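Local structure of glycosyl hydrolase family 2, TIM barrel domain protein (Parabacteroides merdae ATCC 43184, 6DXU) at residues D654-V660 against L691-Y697; M637-H643 against V717-I721. The protein probably hydrolyses beta-glucuronides as a glycoside hydrolase family 2 beta-glucuronidase of the human gut microbiome. All coordinates share one frame; numbering follows the deposited sequence.

Contact 1. Residues D654-V660 against L691-Y697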
loop_
_atom_site.group_PDB
_atom_site.type_symbol
_atom_site.label_atom_id
_atom_site.label_comp_id
_atom_site.label_asym_id
_atom_site.label_seq_id
_atom_site.Cartn_x
_atom_site.Cartn_y
_atom_site.Cartn_z
ATOM N N ASP D 654 9.601 4.023 -78.811
ATOM C CA ASP D 654 8.405 4.417 -78.070
ATOM C C ASP D 654 8.593 5.819 -77.511
ATOM O O ASP D 654 9.673 6.173 -77.029
ATOM C CB ASP D 654 8.121 3.458 -76.909
ATOM C CG ASP D 654 7.438 2.183 -77.346
ATOM O OD1 ASP D 654 7.289 1.974 -78.568
ATOM O OD2 ASP D 654 7.059 1.385 -76.457
ATOM N N ARG D 655 7.532 6.614 -77.533
ATOM C CA ARG D 655 7.597 7.956 -76.966
ATOM C C ARG D 655 7.234 7.871 -75.485
ATOM O O ARG D 655 6.095 7.561 -75.125
ATOM C CB ARG D 655 6.700 8.918 -77.738
ATOM C CG ARG D 655 7.326 9.319 -79.080
ATOM C CD ARG D 655 6.595 10.466 -79.732
ATOM N NE ARG D 655 7.345 11.072 -80.837
ATOM C CZ ARG D 655 7.401 10.575 -82.071
ATOM N NH1 ARG D 655 6.763 9.447 -82.370
ATOM N NH2 ARG D 655 8.098 11.201 -83.007
ATOM N N LYS D 656 8.232 8.082 -74.634
ATOM C CA LYS D 656 8.075 7.937 -73.195
ATOM C C LYS D 656 7.641 9.251 -72.572
ATOM O O LYS D 656 8.154 10.320 -72.923
ATOM C CB LYS D 656 9.386 7.479 -72.556
ATOM C CG LYS D 656 9.976 6.237 -73.194
ATOM C CD LYS D 656 9.001 5.074 -73.143
ATOM C CE LYS D 656 8.687 4.685 -71.712
ATOM N NZ LYS D 656 7.905 3.429 -71.625
ATOM N N GLU D 657 6.723 9.157 -71.616
ATOM C CA GLU D 657 6.275 10.342 -70.902
ATOM C C GLU D 657 7.363 10.826 -69.950
ATOM O O GLU D 657 7.952 10.037 -69.202
ATOM C CB GLU D 657 4.995 10.039 -70.133
ATOM C CG GLU D 657 4.383 11.267 -69.468
ATOM C CD GLU D 657 2.988 10.989 -68.920
ATOM O OE1 GLU D 657 2.837 10.035 -68.141
ATOM O OE2 GLU D 657 2.039 11.719 -69.277
ATOM N N ILE D 658 7.644 12.126 -70.008
ATOM C CA ILE D 658 8.570 12.799 -69.107
ATOM C C ILE D 658 7.792 13.894 -68.393
ATOM O O ILE D 658 7.149 14.726 -69.048
ATOM C CB ILE D 658 9.774 13.394 -69.865
ATOM C CG1 ILE D 658 10.593 12.278 -70.533
ATOM C CG2 ILE D 658 10.641 14.226 -68.925
ATOM C CD1 ILE D 658 11.704 12.806 -71.440
ATOM N N LEU D 659 7.823 13.873 -67.059
ATOM C CA LEU D 659 7.157 14.863 -66.224
ATOM C C LEU D 659 8.195 15.792 -65.617
ATOM O O LEU D 659 9.255 15.343 -65.172
ATOM C CB LEU D 659 6.353 14.184 -65.095
ATOM C CG LEU D 659 5.324 13.132 -65.495
ATOM C CD1 LEU D 659 4.610 12.573 -64.266
ATOM C CD2 LEU D 659 4.334 13.716 -66.496
ATOM N N VAL D 660 7.889 17.082 -65.577
ATOM C CA VAL D 660 8.737 18.068 -64.918
ATOM C C VAL D 660 7.902 18.776 -63.860
ATOM O O VAL D 660 6.809 19.275 -64.158
ATOM C CB VAL D 660 9.332 19.067 -65.927
ATOM C CG1 VAL D 660 10.085 20.181 -65.211
ATOM C CG2 VAL D 660 10.257 18.322 -66.891
ATOM N N LEU D 691 3.405 20.559 -67.669
ATOM C CA LEU D 691 4.820 20.418 -68.001
ATOM C C LEU D 691 5.149 18.936 -68.174
ATOM O O LEU D 691 5.842 18.307 -67.375
ATOM C CB LEU D 691 5.685 21.089 -66.939
ATOM C CG LEU D 691 5.326 22.553 -66.658
ATOM C CD1 LEU D 691 6.234 23.116 -65.580
ATOM C CD2 LEU D 691 5.415 23.438 -67.927
ATOM N N ARG D 692 4.577 18.363 -69.232
ATOM C CA ARG D 692 4.849 16.986 -69.597
ATOM C C ARG D 692 5.131 16.902 -71.093
ATOM O O ARG D 692 4.629 17.708 -71.885
ATOM C CB ARG D 692 3.702 16.060 -69.214
ATOM C CG ARG D 692 2.373 16.461 -69.794
ATOM C CD ARG D 692 1.270 15.477 -69.427
ATOM N NE ARG D 692 0.032 15.873 -70.093
ATOM C CZ ARG D 692 -0.748 16.875 -69.686
ATOM N NH1 ARG D 692 -0.434 17.571 -68.600
ATOM N NH2 ARG D 692 -1.847 17.184 -70.367
ATOM N N TRP D 693 5.971 15.929 -71.457
ATOM C CA TRP D 693 6.388 15.679 -72.833
ATOM C C TRP D 693 6.362 14.178 -73.079
ATOM O O TRP D 693 6.380 13.378 -72.143
ATOM C CB TRP D 693 7.797 16.208 -73.122
ATOM C CG TRP D 693 7.963 17.703 -73.150
ATOM C CD1 TRP D 693 8.095 18.492 -74.261
ATOM C CD2 TRP D 693 8.049 18.587 -72.018
ATOM N NE1 TRP D 693 8.248 19.809 -73.895
ATOM C CE2 TRP D 693 8.225 19.896 -72.525
ATOM C CE3 TRP D 693 7.997 18.399 -70.627
ATOM C CZ2 TRP D 693 8.343 21.012 -71.694
ATOM C CZ3 TRP D 693 8.113 19.508 -69.798
ATOM C CH2 TRP D 693 8.288 20.801 -70.338
ATOM N N ASN D 694 6.285 13.788 -74.349
ATOM C CA ASN D 694 6.410 12.381 -74.726
ATOM C C ASN D 694 7.526 12.303 -75.761
ATOM O O ASN D 694 7.384 12.840 -76.866
ATOM C CB ASN D 694 5.089 11.844 -75.262
ATOM C CG ASN D 694 4.043 11.685 -74.163
ATOM O OD1 ASN D 694 3.407 12.661 -73.757
ATOM N ND2 ASN D 694 3.861 10.470 -73.684
ATOM N N CYS D 695 8.640 11.661 -75.398
ATOM C CA CYS D 695 9.874 11.757 -76.163
ATOM C C CYS D 695 10.489 10.388 -76.402
ATOM O O CYS D 695 10.360 9.475 -75.583
ATOM C CB CYS D 695 10.898 12.633 -75.447
ATOM S SG CYS D 695 10.232 14.170 -74.876
ATOM N N VAL D 696 11.199 10.270 -77.524
ATOM C CA VAL D 696 11.903 9.037 -77.859
ATOM C C VAL D 696 13.233 9.006 -77.116
ATOM O O VAL D 696 13.997 9.979 -77.147
ATOM C CB VAL D 696 12.114 8.931 -79.380
ATOM C CG1 VAL D 696 12.966 7.721 -79.726
ATOM C CG2 VAL D 696 10.773 8.852 -80.091
ATOM N N TYR D 697 13.490 7.903 -76.418
ATOM C CA TYR D 697 14.790 7.626 -75.820
ATOM C C TYR D 697 15.610 6.749 -76.757
ATOM O O TYR D 697 15.082 5.818 -77.366
ATOM C CB TYR D 697 14.642 6.886 -74.487
ATOM C CG TYR D 697 14.270 7.712 -73.282
ATOM C CD1 TYR D 697 15.154 7.846 -72.207
ATOM C CD2 TYR D 697 13.031 8.328 -73.193
ATOM C CE1 TYR D 697 14.809 8.590 -71.075
ATOM C CE2 TYR D 697 12.674 9.068 -72.072
ATOM C CZ TYR D 697 13.564 9.197 -71.020
ATOM O OH TYR D 697 13.200 9.938 -69.921
HETATM O O HOH W 1 12.137 5.655 -76.719
HETATM O O HOH W 2 8.322 13.124 -79.783
#
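Leu691 O takes the N-H of Val660 at 3.0 Å, the first rung of an antiparallel ladder that pairs strand 692-696, an outer strand of a three-stranded sheet, with strand 655-660 in the DUF4982 region. The strand directions differ by 145°. At Arg692, CB meets Leu659 CD2 at 3.6 Å; its guanidinium turns to Asp685, while the carboxylate of Glu657 pairs with Arg570. Trp693 and Ile658 form a hydrogen-bonded pair: Ile658 N to Trp693 O is 2.8 Å with 169° at the hydrogen, and Trp693 N returns a bond to Ile658 O. The indole, on the face shared with Ile658, brings CZ3 to 3.8 Å from Val660 CG2, and its NE1 bonds Gly677 O. Opposite Glu657, Asn694 lays its amide ND2 alongside Glu657 CA and CB. Cys695 repeats the two-bond pattern: Lys656 N to Cys695 O is 2.7 Å, and Cys695 N bonds Lys656 O. Cys695 SG touches Ile658 CD1 from the indole side of the sheet. Val696 CG2 packs 3.6 Å from Arg655 CG; the Arg655 chain, extended from CG to NE (chi2 -169°), carries its head past Val696 to a water that NE shares with Asn694 O. Past the strand, the Tyr697 side chain runs roughly perpendicular to that of Lys656, CE2 to Lys656 CB 3.7 Å, and its OH, bonded to Gln723, lies 3.6 Å from Ile658 CG1.

Contact 2. Residues M637-H643 against V717-I721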
loop_
_atom_site.group_PDB
_atom_site.type_symbol
_atom_site.label_atom_id
_atom_site.label_comp_id
_atom_site.label_asym_id
_atom_site.label_seq_id
_atom_site.Cartn_x
_atom_site.Cartn_y
_atom_site.Cartn_z
ATOM N N MET D 637 12.280 26.955 -59.077
ATOM C CA MET D 637 12.872 25.630 -59.022
ATOM C C MET D 637 12.337 24.823 -60.191
ATOM O O MET D 637 11.330 25.177 -60.810
ATOM C CB MET D 637 12.570 24.913 -57.687
ATOM C CG MET D 637 11.090 24.807 -57.324
ATOM S SD MET D 637 10.100 23.594 -58.249
ATOM C CE MET D 637 10.819 22.008 -57.788
ATOM N N ILE D 638 13.010 23.715 -60.472
ATOM C CA ILE D 638 12.625 22.862 -61.588
ATOM C C ILE D 638 13.195 21.475 -61.347
ATOM O O ILE D 638 14.367 21.326 -60.984
ATOM C CB ILE D 638 13.102 23.464 -62.933
ATOM C CG1 ILE D 638 12.625 22.616 -64.120
ATOM C CG2 ILE D 638 14.619 23.648 -62.945
ATOM C CD1 ILE D 638 12.805 23.353 -65.484
ATOM N N HIS D 639 12.374 20.448 -61.532
ATOM C CA HIS D 639 12.778 19.084 -61.189
ATOM C C HIS D 639 12.189 18.122 -62.203
ATOM O O HIS D 639 10.970 17.920 -62.229
ATOM C CB HIS D 639 12.327 18.697 -59.776
ATOM C CG HIS D 639 12.731 17.308 -59.381
ATOM N ND1 HIS D 639 13.943 17.029 -58.786
ATOM C CD2 HIS D 639 12.094 16.119 -59.511
ATOM C CE1 HIS D 639 14.033 15.729 -58.563
ATOM N NE2 HIS D 639 12.925 15.154 -58.997
ATOM N N ILE D 640 13.048 17.528 -63.032
ATOM C CA ILE D 640 12.619 16.428 -63.886
ATOM C C ILE D 640 12.387 15.196 -63.027
ATOM O O ILE D 640 13.272 14.786 -62.262
ATOM C CB ILE D 640 13.681 16.116 -64.955
ATOM C CG1 ILE D 640 14.038 17.363 -65.783
ATOM C CG2 ILE D 640 13.188 14.975 -65.826
ATOM C CD1 ILE D 640 15.441 17.270 -66.417
ATOM N N TYR D 641 11.212 14.573 -63.169
ATOM C CA TYR D 641 10.964 13.339 -62.435
ATOM C C TYR D 641 11.926 12.262 -62.916
ATOM O O TYR D 641 12.094 12.060 -64.124
ATOM C CB TYR D 641 9.508 12.869 -62.593
ATOM C CG TYR D 641 9.258 11.507 -61.971
ATOM C CD1 TYR D 641 8.928 11.375 -60.619
ATOM C CD2 TYR D 641 9.370 10.347 -62.731
ATOM C CE1 TYR D 641 8.721 10.124 -60.054
ATOM C CE2 TYR D 641 9.165 9.099 -62.171
ATOM C CZ TYR D 641 8.836 8.994 -60.835
ATOM O OH TYR D 641 8.628 7.747 -60.294
ATOM N N GLY D 642 12.556 11.572 -61.964
ATOM C CA GLY D 642 13.386 10.424 -62.289
ATOM C C GLY D 642 14.849 10.583 -61.931
ATOM O O GLY D 642 15.710 9.931 -62.528
ATOM N N HIS D 643 15.159 11.434 -60.950
ATOM C CA HIS D 643 16.548 11.546 -60.513
ATOM C C HIS D 643 17.096 10.219 -59.993
ATOM O O HIS D 643 18.283 9.930 -60.184
ATOM C CB HIS D 643 16.675 12.624 -59.440
ATOM C CG HIS D 643 16.781 14.009 -59.991
ATOM N ND1 HIS D 643 17.879 14.813 -59.777
ATOM C CD2 HIS D 643 15.938 14.726 -60.773
ATOM C CE1 HIS D 643 17.701 15.973 -60.385
ATOM N NE2 HIS D 643 16.530 15.948 -60.995
ATOM N N VAL D 717 16.222 28.818 -64.394
ATOM C CA VAL D 717 16.764 27.689 -63.652
ATOM C C VAL D 717 16.741 26.466 -64.555
ATOM O O VAL D 717 15.913 26.352 -65.460
ATOM C CB VAL D 717 15.975 27.401 -62.352
ATOM C CG1 VAL D 717 16.216 28.508 -61.319
ATOM C CG2 VAL D 717 14.495 27.245 -62.659
ATOM N N SER D 718 17.624 25.514 -64.255
ATOM C CA SER D 718 17.769 24.325 -65.076
ATOM C C SER D 718 17.904 23.089 -64.198
ATOM O O SER D 718 18.322 23.164 -63.042
ATOM C CB SER D 718 19.001 24.426 -65.996
ATOM O OG SER D 718 18.924 25.587 -66.801
ATOM N N ASP D 719 17.553 21.942 -64.782
ATOM C CA ASP D 719 17.731 20.631 -64.170
ATOM C C ASP D 719 18.199 19.669 -65.249
ATOM O O ASP D 719 17.846 19.813 -66.424
ATOM C CB ASP D 719 16.435 20.100 -63.532
ATOM C CG ASP D 719 16.672 18.866 -62.689
ATOM O OD1 ASP D 719 17.799 18.731 -62.168
ATOM O OD2 ASP D 719 15.754 18.023 -62.567
ATOM N N VAL D 720 18.957 18.657 -64.842
ATOM C CA VAL D 720 19.510 17.677 -65.773
ATOM C C VAL D 720 19.522 16.319 -65.097
ATOM O O VAL D 720 19.951 16.198 -63.944
ATOM C CB VAL D 720 20.948 18.030 -66.206
ATOM C CG1 VAL D 720 21.474 16.989 -67.180
ATOM C CG2 VAL D 720 21.022 19.411 -66.815
ATOM N N ILE D 721 19.086 15.289 -65.820
ATOM C CA ILE D 721 19.222 13.915 -65.362
ATOM C C ILE D 721 19.754 13.081 -66.518
ATOM O O ILE D 721 19.641 13.450 -67.689
ATOM C CB ILE D 721 17.905 13.296 -64.840
ATOM C CG1 ILE D 721 16.891 13.128 -65.975
ATOM C CG2 ILE D 721 17.336 14.116 -63.688
ATOM C CD1 ILE D 721 15.682 12.289 -65.586
#
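Two beta sheets face each other here: strand 638-640, from the three-stranded sheet that also holds 655-662 and 692-696, packs against strand 717-721, part of strand 715-726 in a five-stranded sheet. The segment axes approach to 6.2 Å and run nearly parallel, 18° apart, yet no backbone-to-backbone hydrogen bond joins them; side chains fill the interval. A carboxylate supplies the polar link. Asp719 has CG anti to its own N (chi1 -170°), which carries OD2 across to two donors. Ile640 N reaches the anti lone pair of OD2 at 2.8 Å, whereas His643 NE2 reaches the syn lone pair at 2.7 Å in a nearly straight bond. Imidazole and carboxylate planes lie 9° apart, and OD2 is almost in the ring plane, so this His-carboxylate bond meets the ring at its edge. Two donors on one oxygen would probably favour the ionised acid.

The packing is that of a beta sandwich: Ile638 and Ile640 point inward, against Val717 and Ile721, and also reach Ala706 of strand 700-710, the neighbour of strand 715-726. The Ile638 and Val717 chains run past one another head to tail, their CG2 methyls meeting at 3.6 Å. Further along, Ile640 CG2 touches Ile721 CD1 at 3.7 Å, and Ile640 CD1 rests 3.5 Å from Asp719 O. Ile721 divides its branches: CD1 goes to Ile640, while CG2 makes a CH-pi contact over one face of His643, 3.5 Å from the ring centroid and close to the ring normal.

Contacts 1 and 2 have centres 14 Å apart and meet through neighbouring strands of one three-stranded antiparallel sheet, ordered 638-640, 655-662, 692-696. Contact 1 is pairing within that sheet; contact 2 joins the sheet's other outer strand to the five-stranded sheet containing strand 715-726, consistent with a beta sandwich. Along the chain, segments 654-660 and 691-697 fall between 637-643 and 717-721, so contact 1 is nested inside the loop that contact 2 closes. Direct evidence of coupling is the probable backbone hydrogen bond from Tyr641 N to Leu659 O, 2.9 Å, and packing of Val660 CG1 on Ile638 CG1 at 3.7 Å, which hold two strands of the smaller sheet together.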